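Local structure of galactonate dehydratase (5OLC) at residues E234-Y239 against E254-K259; Y260-L265 against K288-L293; R264-D269 against Y297-V302. The protein belongs to the enolase superfamily, pairing a mandelate racemase-type N-terminal domain with an enolase-like C-terminal domain of the TIM-barrel class. One frame throughout, in Å; residues are numbered along the deposited sequence.

Contact 1: residues E234-Y239 against E254-K259; sequences EDYDGY and ECEYLK
A single hydrogen bond, reaching from Tyr236 to Glu256, carries this contact, and the backbones of 234-239 and 254-259 stay well apart. Tyr236 OH donates to Glu256 OE2 at 2.7 Å, and OE2 accepts with its syn lone pair, on the side of the other carboxylate oxygen. The two side chains approach from opposite directions. OE2 lies at the edge of the tyrosine ring, near its plane, while the carboxylate is turned 41° from that plane. Tyrosine suits the place because its rigid ring carries a hydroxyl far from the backbone; glutamate answers with a chain bent at chi2 (-68°), which swings the carboxylate toward the phenol. Behind the tyrosine, Asp235 is the N-cap of helix 236-245, its OD1 accepting a weak capping bond from Gly238 N at 3.1 Å. Arg98 of the second subunit completes the cluster: it makes salt bridges to Glu234 and Glu256 and hydrogen bonds to Tyr236 OH and Cys255 O. Glu234 OE2 and Glu256 OE2 are 6.2 Å apart, and the shared arginine probably offsets their mutual repulsion, so the phenol-carboxylate pair is best understood as part of a polar seam between two subunits.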
loop_
_atom_site.group_PDB
_atom_site.type_symbol
_atom_site.label_atom_id
_atom_site.label_comp_id
_atom_site.label_asym_id
_atom_site.label_seq_id
_atom_site.Cartn_x
_atom_site.Cartn_y
_atom_site.Cartn_z
ATOM N N GLU A 234 -21.630 6.051 -1.917
ATOM C CA GLU A 234 -20.508 6.318 -2.798
ATOM C C GLU A 234 -19.284 6.839 -2.036
ATOM O O GLU A 234 -18.164 6.701 -2.529
ATOM C CB GLU A 234 -20.952 7.334 -3.823
ATOM C CG GLU A 234 -20.656 6.877 -5.227
ATOM C CD GLU A 234 -21.478 5.792 -5.893
ATOM O OE1 GLU A 234 -22.644 6.060 -6.278
ATOM O OE2 GLU A 234 -20.875 4.736 -6.196
ATOM N N ASP A 235 -19.507 7.417 -0.825
ATOM C CA ASP A 235 -18.497 7.981 0.075
ATOM C C ASP A 235 -17.884 6.899 0.981
ATOM O O ASP A 235 -18.071 6.931 2.203
ATOM C CB ASP A 235 -19.119 9.136 0.907
ATOM C CG ASP A 235 -18.166 10.025 1.716
ATOM O OD1 ASP A 235 -16.930 9.968 1.474
ATOM O OD2 ASP A 235 -18.658 10.810 2.554
ATOM N N TYR A 236 -17.133 5.949 0.382
ATOM C CA TYR A 236 -16.488 4.864 1.137
ATOM C C TYR A 236 -15.467 5.386 2.146
ATOM O O TYR A 236 -15.449 4.925 3.288
ATOM C CB TYR A 236 -15.826 3.843 0.201
ATOM C CG TYR A 236 -16.764 3.139 -0.763
ATOM C CD1 TYR A 236 -17.665 2.175 -0.315
ATOM C CD2 TYR A 236 -16.672 3.353 -2.135
ATOM C CE1 TYR A 236 -18.480 1.476 -1.205
ATOM C CE2 TYR A 236 -17.473 2.655 -3.034
ATOM C CZ TYR A 236 -18.376 1.715 -2.567
ATOM O OH TYR A 236 -19.155 1.024 -3.472
ATOM N N ASP A 237 -14.639 6.375 1.731
ATOM C CA ASP A 237 -13.637 7.011 2.587
ATOM C C ASP A 237 -14.295 7.746 3.756
ATOM O O ASP A 237 -13.719 7.813 4.836
ATOM C CB ASP A 237 -12.723 7.943 1.777
ATOM C CG ASP A 237 -11.765 7.264 0.794
ATOM O OD1 ASP A 237 -11.682 6.007 0.800
ATOM O OD2 ASP A 237 -11.074 7.990 0.039
ATOM N N GLY A 238 -15.513 8.231 3.543
ATOM C CA GLY A 238 -16.297 8.915 4.563
ATOM C C GLY A 238 -16.764 7.977 5.646
ATOM O O GLY A 238 -16.676 8.313 6.824
ATOM N N TYR A 239 -17.254 6.791 5.244
ATOM C CA TYR A 239 -17.715 5.708 6.117
ATOM C C TYR A 239 -16.555 5.294 7.032
ATOM O O TYR A 239 -16.679 5.395 8.257
ATOM C CB TYR A 239 -18.180 4.497 5.270
ATOM C CG TYR A 239 -19.661 4.470 4.932
ATOM C CD1 TYR A 239 -20.584 3.888 5.798
ATOM C CD2 TYR A 239 -20.126 4.939 3.709
ATOM C CE1 TYR A 239 -21.942 3.842 5.487
ATOM C CE2 TYR A 239 -21.487 4.916 3.391
ATOM C CZ TYR A 239 -22.394 4.362 4.287
ATOM O OH TYR A 239 -23.741 4.325 3.986
ATOM N N GLU A 254 -27.479 -0.795 2.075
ATOM C CA GLU A 254 -28.852 -0.784 1.542
ATOM C C GLU A 254 -28.737 -0.729 0.020
ATOM O O GLU A 254 -29.232 -1.613 -0.672
ATOM C CB GLU A 254 -29.592 0.493 1.968
ATOM C CG GLU A 254 -30.154 0.544 3.373
ATOM C CD GLU A 254 -31.122 1.702 3.566
ATOM O OE1 GLU A 254 -31.039 2.370 4.622
ATOM O OE2 GLU A 254 -31.949 1.956 2.656
ATOM N N CYS A 255 -27.974 0.276 -0.468
ATOM C CA CYS A 255 -27.699 0.623 -1.861
ATOM C C CYS A 255 -26.550 -0.194 -2.505
ATOM O O CYS A 255 -26.117 0.132 -3.618
ATOM C CB CYS A 255 -27.459 2.125 -1.976
ATOM S SG CYS A 255 -28.601 3.127 -0.991
ATOM N N GLU A 256 -26.089 -1.271 -1.832
ATOM C CA GLU A 256 -25.051 -2.155 -2.372
ATOM C C GLU A 256 -25.666 -3.400 -2.997
ATOM O O GLU A 256 -26.585 -3.994 -2.436
ATOM C CB GLU A 256 -23.984 -2.496 -1.326
ATOM C CG GLU A 256 -22.914 -1.430 -1.167
ATOM C CD GLU A 256 -21.961 -1.219 -2.331
ATOM O OE1 GLU A 256 -21.813 -2.137 -3.168
ATOM O OE2 GLU A 256 -21.342 -0.134 -2.395
ATOM N N TYR A 257 -25.200 -3.745 -4.201
ATOM C CA TYR A 257 -25.728 -4.841 -5.008
ATOM C C TYR A 257 -24.644 -5.837 -5.407
ATOM O O TYR A 257 -23.537 -5.446 -5.787
ATOM C CB TYR A 257 -26.407 -4.272 -6.277
ATOM C CG TYR A 257 -27.581 -3.346 -6.010
ATOM C CD1 TYR A 257 -27.381 -1.997 -5.719
ATOM C CD2 TYR A 257 -28.891 -3.806 -6.099
ATOM C CE1 TYR A 257 -28.455 -1.145 -5.454
ATOM C CE2 TYR A 257 -29.975 -2.962 -5.848
ATOM C CZ TYR A 257 -29.752 -1.633 -5.524
ATOM O OH TYR A 257 -30.819 -0.797 -5.301
ATOM N N LEU A 258 -24.983 -7.126 -5.339
ATOM C CA LEU A 258 -24.164 -8.300 -5.682
ATOM C C LEU A 258 -22.990 -8.559 -4.730
ATOM O O LEU A 258 -22.650 -7.727 -3.878
ATOM C CB LEU A 258 -23.662 -8.279 -7.152
ATOM C CG LEU A 258 -24.711 -8.129 -8.257
ATOM C CD1 LEU A 258 -24.056 -8.177 -9.625
ATOM C CD2 LEU A 258 -25.785 -9.219 -8.170
ATOM N N LYS A 259 -22.386 -9.753 -4.881
ATOM C CA LYS A 259 -21.218 -10.211 -4.126
ATOM C C LYS A 259 -20.035 -9.261 -4.403
ATOM O O LYS A 259 -19.274 -8.926 -3.483
ATOM C CB LYS A 259 -20.864 -11.679 -4.488
ATOM C CG LYS A 259 -20.612 -11.971 -5.992
ATOM C CD LYS A 259 -20.144 -13.401 -6.272
ATOM C CE LYS A 259 -21.237 -14.306 -6.768
ATOM N NZ LYS A 259 -21.643 -13.961 -8.160
#

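Contact 2: residues Y260-L265 against K288-L293; sequences YGFKRL and KKIATL
Ile290 lays its CG2 methyl over one face of the Phe262 ring, a CH-pi contact 4.0 Å from CG2 to the Phe262 ring centroid and 24° off the ring normal. The methyl sits toward the rim, nearest to CG and CD2 of the phenylalanine. The other branch of Ile290 takes part as well: its CD1 packs 3.6 Å from Phe262 CD2 and also approaches CE2. The beta-branch explains this double grip. CG1 lies beside the backbone N (chi1 -66°), which puts CG2 anti to that nitrogen, and chi2 at 166° extends CD1 toward the CD2-CE2 side of the ring. Isoleucine thus meets the ring at two places, CG2 over the face and CD1 obliquely beside CD2 and CE2, and phenylalanine suits it with a flat, wholly apolar surface.

Helices 258-267 and 283-296 are neighbours in the outer layer of the TIM-barrel-like domain, each following a parallel strand, 250-252 and 273-274 respectively. They come close at Phe262 and Ile290, whose CA atoms are 6.6 Å apart, and again one helical turn further along the second helix, where the CA atoms of Lys263 and Leu293 are 7.0 Å apart.

At this second point the fit is lighter. Leu293 holds its side chain extended at chi2 and touches Lys263 with one branch, CD1 lying 4.2 Å from Lys263 CB. Lysine can serve here because the base of its chain is aliphatic, while bends at chi2 and chi4 carry the amine away from the helix pair. NZ forms a salt bridge with Asp267 on its own helix, and Lys263 also makes a cation-pi contact with Tyr297 of the third subunit.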
loop_
_atom_site.group_PDB
_atom_site.type_symbol
_atom_site.label_atom_id
_atom_site.label_comp_id
_atom_site.label_asym_id
_atom_site.label_seq_id
_atom_site.Cartn_x
_atom_site.Cartn_y
_atom_site.Cartn_z
ATOM N N TYR A 260 -19.936 -8.773 -5.666
ATOM C CA TYR A 260 -18.865 -7.887 -6.115
ATOM C C TYR A 260 -18.939 -6.532 -5.459
ATOM O O TYR A 260 -17.904 -5.958 -5.117
ATOM C CB TYR A 260 -18.874 -7.766 -7.634
ATOM C CG TYR A 260 -18.904 -9.099 -8.341
ATOM C CD1 TYR A 260 -17.736 -9.819 -8.562
ATOM C CD2 TYR A 260 -20.095 -9.616 -8.843
ATOM C CE1 TYR A 260 -17.749 -11.025 -9.260
ATOM C CE2 TYR A 260 -20.123 -10.829 -9.525
ATOM C CZ TYR A 260 -18.947 -11.534 -9.727
ATOM O OH TYR A 260 -18.949 -12.737 -10.386
ATOM N N GLY A 261 -20.164 -6.051 -5.276
ATOM C CA GLY A 261 -20.435 -4.782 -4.625
ATOM C C GLY A 261 -20.089 -4.848 -3.154
ATOM O O GLY A 261 -19.431 -3.945 -2.629
ATOM N N PHE A 262 -20.491 -5.947 -2.499
ATOM C CA PHE A 262 -20.195 -6.141 -1.091
ATOM C C PHE A 262 -18.735 -6.458 -0.799
ATOM O O PHE A 262 -18.269 -6.092 0.274
ATOM C CB PHE A 262 -21.123 -7.160 -0.466
ATOM C CG PHE A 262 -22.320 -6.448 0.109
ATOM C CD1 PHE A 262 -22.222 -5.747 1.312
ATOM C CD2 PHE A 262 -23.521 -6.407 -0.586
ATOM C CE1 PHE A 262 -23.323 -5.065 1.835
ATOM C CE2 PHE A 262 -24.621 -5.728 -0.065
ATOM C CZ PHE A 262 -24.519 -5.067 1.146
ATOM N N LYS A 263 -17.995 -7.050 -1.756
ATOM C CA LYS A 263 -16.557 -7.304 -1.610
ATOM C C LYS A 263 -15.831 -5.959 -1.559
ATOM O O LYS A 263 -14.998 -5.757 -0.678
ATOM C CB LYS A 263 -16.064 -8.208 -2.768
ATOM C CG LYS A 263 -14.686 -7.961 -3.380
ATOM C CD LYS A 263 -13.537 -8.532 -2.574
ATOM C CE LYS A 263 -12.321 -8.831 -3.428
ATOM N NZ LYS A 263 -11.644 -7.643 -4.036
ATOM N N ARG A 264 -16.205 -5.014 -2.466
ATOM C CA ARG A 264 -15.630 -3.673 -2.542
ATOM C C ARG A 264 -15.963 -2.861 -1.283
ATOM O O ARG A 264 -15.081 -2.153 -0.798
ATOM C CB ARG A 264 -15.981 -2.963 -3.871
ATOM C CG ARG A 264 -17.039 -1.836 -3.866
ATOM C CD ARG A 264 -17.130 -1.116 -5.216
ATOM N NE ARG A 264 -17.796 -1.893 -6.285
ATOM C CZ ARG A 264 -17.182 -2.642 -7.215
ATOM N NH1 ARG A 264 -17.893 -3.286 -8.132
ATOM N NH2 ARG A 264 -15.856 -2.761 -7.218
ATOM N N LEU A 265 -17.165 -3.035 -0.700
ATOM C CA LEU A 265 -17.524 -2.341 0.535
ATOM C C LEU A 265 -16.659 -2.839 1.706
ATOM O O LEU A 265 -16.133 -2.033 2.476
ATOM C CB LEU A 265 -19.029 -2.520 0.845
ATOM C CG LEU A 265 -19.558 -1.854 2.139
ATOM C CD1 LEU A 265 -19.836 -0.406 1.936
ATOM C CD2 LEU A 265 -20.787 -2.541 2.631
ATOM N N LYS A 288 -27.200 -14.837 0.337
ATOM C CA LYS A 288 -26.481 -15.966 0.967
ATOM C C LYS A 288 -24.992 -15.915 0.589
ATOM O O LYS A 288 -24.139 -16.153 1.441
ATOM C CB LYS A 288 -27.066 -17.332 0.559
ATOM C CG LYS A 288 -27.400 -18.262 1.737
ATOM C CD LYS A 288 -26.196 -18.683 2.601
ATOM C CE LYS A 288 -26.348 -20.080 3.150
ATOM N NZ LYS A 288 -25.354 -20.357 4.223
ATOM N N LYS A 289 -24.685 -15.584 -0.680
ATOM C CA LYS A 289 -23.291 -15.488 -1.133
ATOM C C LYS A 289 -22.589 -14.302 -0.459
ATOM O O LYS A 289 -21.453 -14.435 0.017
ATOM C CB LYS A 289 -23.191 -15.480 -2.664
ATOM C CG LYS A 289 -23.643 -16.804 -3.292
ATOM C CD LYS A 289 -23.263 -16.804 -4.779
ATOM C CE LYS A 289 -23.025 -18.159 -5.400
ATOM N NZ LYS A 289 -24.259 -18.952 -5.426
ATOM N N ILE A 290 -23.328 -13.185 -0.303
ATOM C CA ILE A 290 -22.907 -11.990 0.444
ATOM C C ILE A 290 -22.687 -12.399 1.937
ATOM O O ILE A 290 -21.749 -11.917 2.556
ATOM C CB ILE A 290 -23.943 -10.836 0.296
ATOM C CG1 ILE A 290 -24.005 -10.337 -1.155
ATOM C CG2 ILE A 290 -23.658 -9.678 1.284
ATOM C CD1 ILE A 290 -25.227 -9.434 -1.476
ATOM N N ALA A 291 -23.512 -13.316 2.474
ATOM C CA ALA A 291 -23.373 -13.794 3.849
ATOM C C ALA A 291 -22.058 -14.562 4.074
ATOM O O ALA A 291 -21.435 -14.379 5.118
ATOM C CB ALA A 291 -24.579 -14.622 4.257
ATOM N N THR A 292 -21.613 -15.361 3.072
ATOM C CA THR A 292 -20.338 -16.114 3.041
ATOM C C THR A 292 -19.152 -15.117 3.093
ATOM O O THR A 292 -18.179 -15.317 3.833
ATOM C CB THR A 292 -20.316 -16.975 1.748
ATOM O OG1 THR A 292 -21.186 -18.093 1.928
ATOM C CG2 THR A 292 -18.919 -17.444 1.332
ATOM N N LEU A 293 -19.256 -14.051 2.270
ATOM C CA LEU A 293 -18.281 -12.980 2.169
ATOM C C LEU A 293 -18.212 -12.225 3.486
ATOM O O LEU A 293 -17.122 -12.084 4.043
ATOM C CB LEU A 293 -18.677 -12.015 1.047
ATOM C CG LEU A 293 -17.975 -12.205 -0.287
ATOM C CD1 LEU A 293 -18.511 -11.237 -1.305
ATOM C CD2 LEU A 293 -16.474 -11.966 -0.160
#

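Contact 3: residues R264-D269 against Y297-V302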
loop_
_atom_site.group_PDB
_atom_site.type_symbol
_atom_site.label_atom_id
_atom_site.label_comp_id
_atom_site.label_asym_id
_atom_site.label_seq_id
_atom_site.Cartn_x
_atom_site.Cartn_y
_atom_site.Cartn_z
ATOM N N ARG A 264 -16.205 -5.014 -2.466
ATOM C CA ARG A 264 -15.630 -3.673 -2.542
ATOM C C ARG A 264 -15.963 -2.861 -1.283
ATOM O O ARG A 264 -15.081 -2.153 -0.798
ATOM C CB ARG A 264 -15.981 -2.963 -3.871
ATOM C CG ARG A 264 -17.039 -1.836 -3.866
ATOM C CD ARG A 264 -17.130 -1.116 -5.216
ATOM N NE ARG A 264 -17.796 -1.893 -6.285
ATOM C CZ ARG A 264 -17.182 -2.642 -7.215
ATOM N NH1 ARG A 264 -17.893 -3.286 -8.132
ATOM N NH2 ARG A 264 -15.856 -2.761 -7.218
ATOM N N LEU A 265 -17.165 -3.035 -0.700
ATOM C CA LEU A 265 -17.524 -2.341 0.535
ATOM C C LEU A 265 -16.659 -2.839 1.706
ATOM O O LEU A 265 -16.133 -2.033 2.476
ATOM C CB LEU A 265 -19.029 -2.520 0.845
ATOM C CG LEU A 265 -19.558 -1.854 2.139
ATOM C CD1 LEU A 265 -19.836 -0.406 1.936
ATOM C CD2 LEU A 265 -20.787 -2.541 2.631
ATOM N N PHE A 266 -16.496 -4.163 1.807
ATOM C CA PHE A 266 -15.720 -4.797 2.868
ATOM C C PHE A 266 -14.209 -4.563 2.740
ATOM O O PHE A 266 -13.523 -4.517 3.770
ATOM C CB PHE A 266 -16.018 -6.315 2.943
ATOM C CG PHE A 266 -17.447 -6.739 3.214
ATOM C CD1 PHE A 266 -18.218 -6.095 4.183
ATOM C CD2 PHE A 266 -17.990 -7.843 2.573
ATOM C CE1 PHE A 266 -19.521 -6.510 4.451
ATOM C CE2 PHE A 266 -19.290 -8.266 2.857
ATOM C CZ PHE A 266 -20.047 -7.597 3.794
ATOM N N ASP A 267 -13.692 -4.429 1.486
ATOM C CA ASP A 267 -12.271 -4.215 1.220
ATOM C C ASP A 267 -11.810 -2.892 1.754
ATOM O O ASP A 267 -10.619 -2.721 2.023
ATOM C CB ASP A 267 -11.976 -4.279 -0.286
ATOM C CG ASP A 267 -11.684 -5.656 -0.846
ATOM O OD1 ASP A 267 -11.565 -6.611 -0.057
ATOM O OD2 ASP A 267 -11.547 -5.772 -2.061
ATOM N N LYS A 268 -12.747 -1.953 1.907
ATOM C CA LYS A 268 -12.460 -0.610 2.368
ATOM C C LYS A 268 -12.788 -0.400 3.857
ATOM O O LYS A 268 -12.787 0.745 4.314
ATOM C CB LYS A 268 -13.150 0.426 1.461
ATOM C CG LYS A 268 -12.776 0.340 -0.015
ATOM C CD LYS A 268 -12.840 1.709 -0.709
ATOM C CE LYS A 268 -11.488 2.396 -0.866
ATOM N NZ LYS A 268 -11.194 2.751 -2.284
ATOM N N ASP A 269 -13.045 -1.491 4.621
ATOM C CA ASP A 269 -13.343 -1.468 6.072
ATOM C C ASP A 269 -14.381 -0.368 6.485
ATOM O O ASP A 269 -14.233 0.285 7.531
ATOM C CB ASP A 269 -12.026 -1.348 6.883
ATOM C CG ASP A 269 -11.927 -2.211 8.142
ATOM O OD1 ASP A 269 -12.683 -3.219 8.243
ATOM O OD2 ASP A 269 -11.088 -1.883 9.029
ATOM N N TYR A 297 -14.904 -11.864 5.873
ATOM C CA TYR A 297 -14.433 -10.545 6.301
ATOM C C TYR A 297 -14.730 -10.262 7.768
ATOM O O TYR A 297 -14.357 -9.200 8.261
ATOM C CB TYR A 297 -14.999 -9.421 5.394
ATOM C CG TYR A 297 -14.272 -9.310 4.079
ATOM C CD1 TYR A 297 -13.056 -8.643 3.986
ATOM C CD2 TYR A 297 -14.748 -9.953 2.944
ATOM C CE1 TYR A 297 -12.372 -8.549 2.775
ATOM C CE2 TYR A 297 -14.052 -9.903 1.737
ATOM C CZ TYR A 297 -12.865 -9.196 1.657
ATOM O OH TYR A 297 -12.184 -9.144 0.473
ATOM N N ASN A 298 -15.402 -11.186 8.460
ATOM C CA ASN A 298 -15.763 -11.047 9.876
ATOM C C ASN A 298 -16.542 -9.716 10.179
ATOM O O ASN A 298 -16.195 -8.948 11.083
ATOM C CB ASN A 298 -14.515 -11.248 10.783
ATOM C CG ASN A 298 -13.919 -12.645 10.719
ATOM O OD1 ASN A 298 -14.518 -13.631 11.170
ATOM N ND2 ASN A 298 -12.716 -12.761 10.169
ATOM N N VAL A 299 -17.582 -9.465 9.372
ATOM C CA VAL A 299 -18.495 -8.313 9.438
ATOM C C VAL A 299 -19.878 -8.881 9.630
ATOM O O VAL A 299 -20.272 -9.777 8.875
ATOM C CB VAL A 299 -18.513 -7.444 8.150
ATOM C CG1 VAL A 299 -19.164 -6.088 8.409
ATOM C CG2 VAL A 299 -17.122 -7.272 7.544
ATOM N N ASP A 300 -20.647 -8.307 10.575
ATOM C CA ASP A 300 -22.028 -8.707 10.879
ATOM C C ASP A 300 -22.945 -8.399 9.705
ATOM O O ASP A 300 -22.671 -7.474 8.933
ATOM C CB ASP A 300 -22.571 -7.963 12.114
ATOM C CG ASP A 300 -21.689 -7.995 13.336
ATOM O OD1 ASP A 300 -20.609 -7.355 13.307
ATOM O OD2 ASP A 300 -22.112 -8.589 14.355
ATOM N N LEU A 301 -24.048 -9.162 9.596
ATOM C CA LEU A 301 -25.083 -9.005 8.570
ATOM C C LEU A 301 -26.450 -8.927 9.207
ATOM O O LEU A 301 -26.868 -9.854 9.906
ATOM C CB LEU A 301 -25.071 -10.159 7.551
ATOM C CG LEU A 301 -25.535 -9.807 6.154
ATOM C CD1 LEU A 301 -24.807 -10.655 5.128
ATOM C CD2 LEU A 301 -27.040 -9.929 6.018
ATOM N N VAL A 302 -27.144 -7.818 8.966
ATOM C CA VAL A 302 -28.522 -7.600 9.390
ATOM C C VAL A 302 -29.134 -7.156 8.082
ATOM O O VAL A 302 -28.705 -6.120 7.584
ATOM C CB VAL A 302 -28.701 -6.530 10.509
ATOM C CG1 VAL A 302 -30.186 -6.341 10.846
ATOM C CG2 VAL A 302 -27.893 -6.875 11.760
#
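The hydroxyl of Tyr297 stands between two partners: OD1 of Asp267, at 2.7 Å from Tyr297 OH in a weak hydrogen bond, and the hydroxyl of Tyr297 of the third subunit, also weakly bonded. The carboxylate of Asp267 is steeply inclined to the tyrosine ring, their planes 69° apart. Its other oxygen, OD2, forms a salt bridge with Lys263, one turn earlier on helix 258-267.

Beneath this polar end the contact is apolar. Phe266 sets its CB over one face of the Tyr297 ring, 3.8 Å from CB to the Tyr297 centroid, in a CH-pi contact. The two rings themselves meet obliquely, with centroids of Phe266 and Tyr297 5.6 Å apart and planes at 31°. Phe266 has CG anti to its carbonyl carbon (chi1 -60°), which carries the ring past the tyrosine to Val299: CD1 of Phe266 lies 3.7 Å from Val299 CG2, and CE1 meets CB and both methyls. Valine, branched at CB, presents both methyls to the CE1 corner of the phenylalanine ring. A Schellman motif at Asn298 turns the chain from helix 283-296 toward strand 300-301, so that Tyr297 before the bend and Val299 after it both face Phe266. Tyrosine fits because its ring packs on Phe266 while its hydroxyl reaches Asp267; Lys263 probably balances the aspartate's charge, and the weak hydroxyl-hydroxyl bond to Tyr297 of the third subunit carries this polar margin across to the neighbouring chain.

In the fold
From the N terminus, contact 1 comes first: it closes a loop running through the rest of helix 236-245 and strand 250-252, and it ends where helix 258-267 begins. Contacts 2 and 3 both start from that helix, sharing Arg264 and Leu265. Their loops cross without nesting, since contact 3 starts before contact 2 has closed on helix 283-296 and itself closes later, at the approach to strand 300-301. Both loops pass through strand 273-274. The centres of contacts 2 and 3 are about 8 Å apart, and those of contacts 1 and 2 about 11 Å. Helix 258-267 therefore joins successive strand-helix units around the barrel.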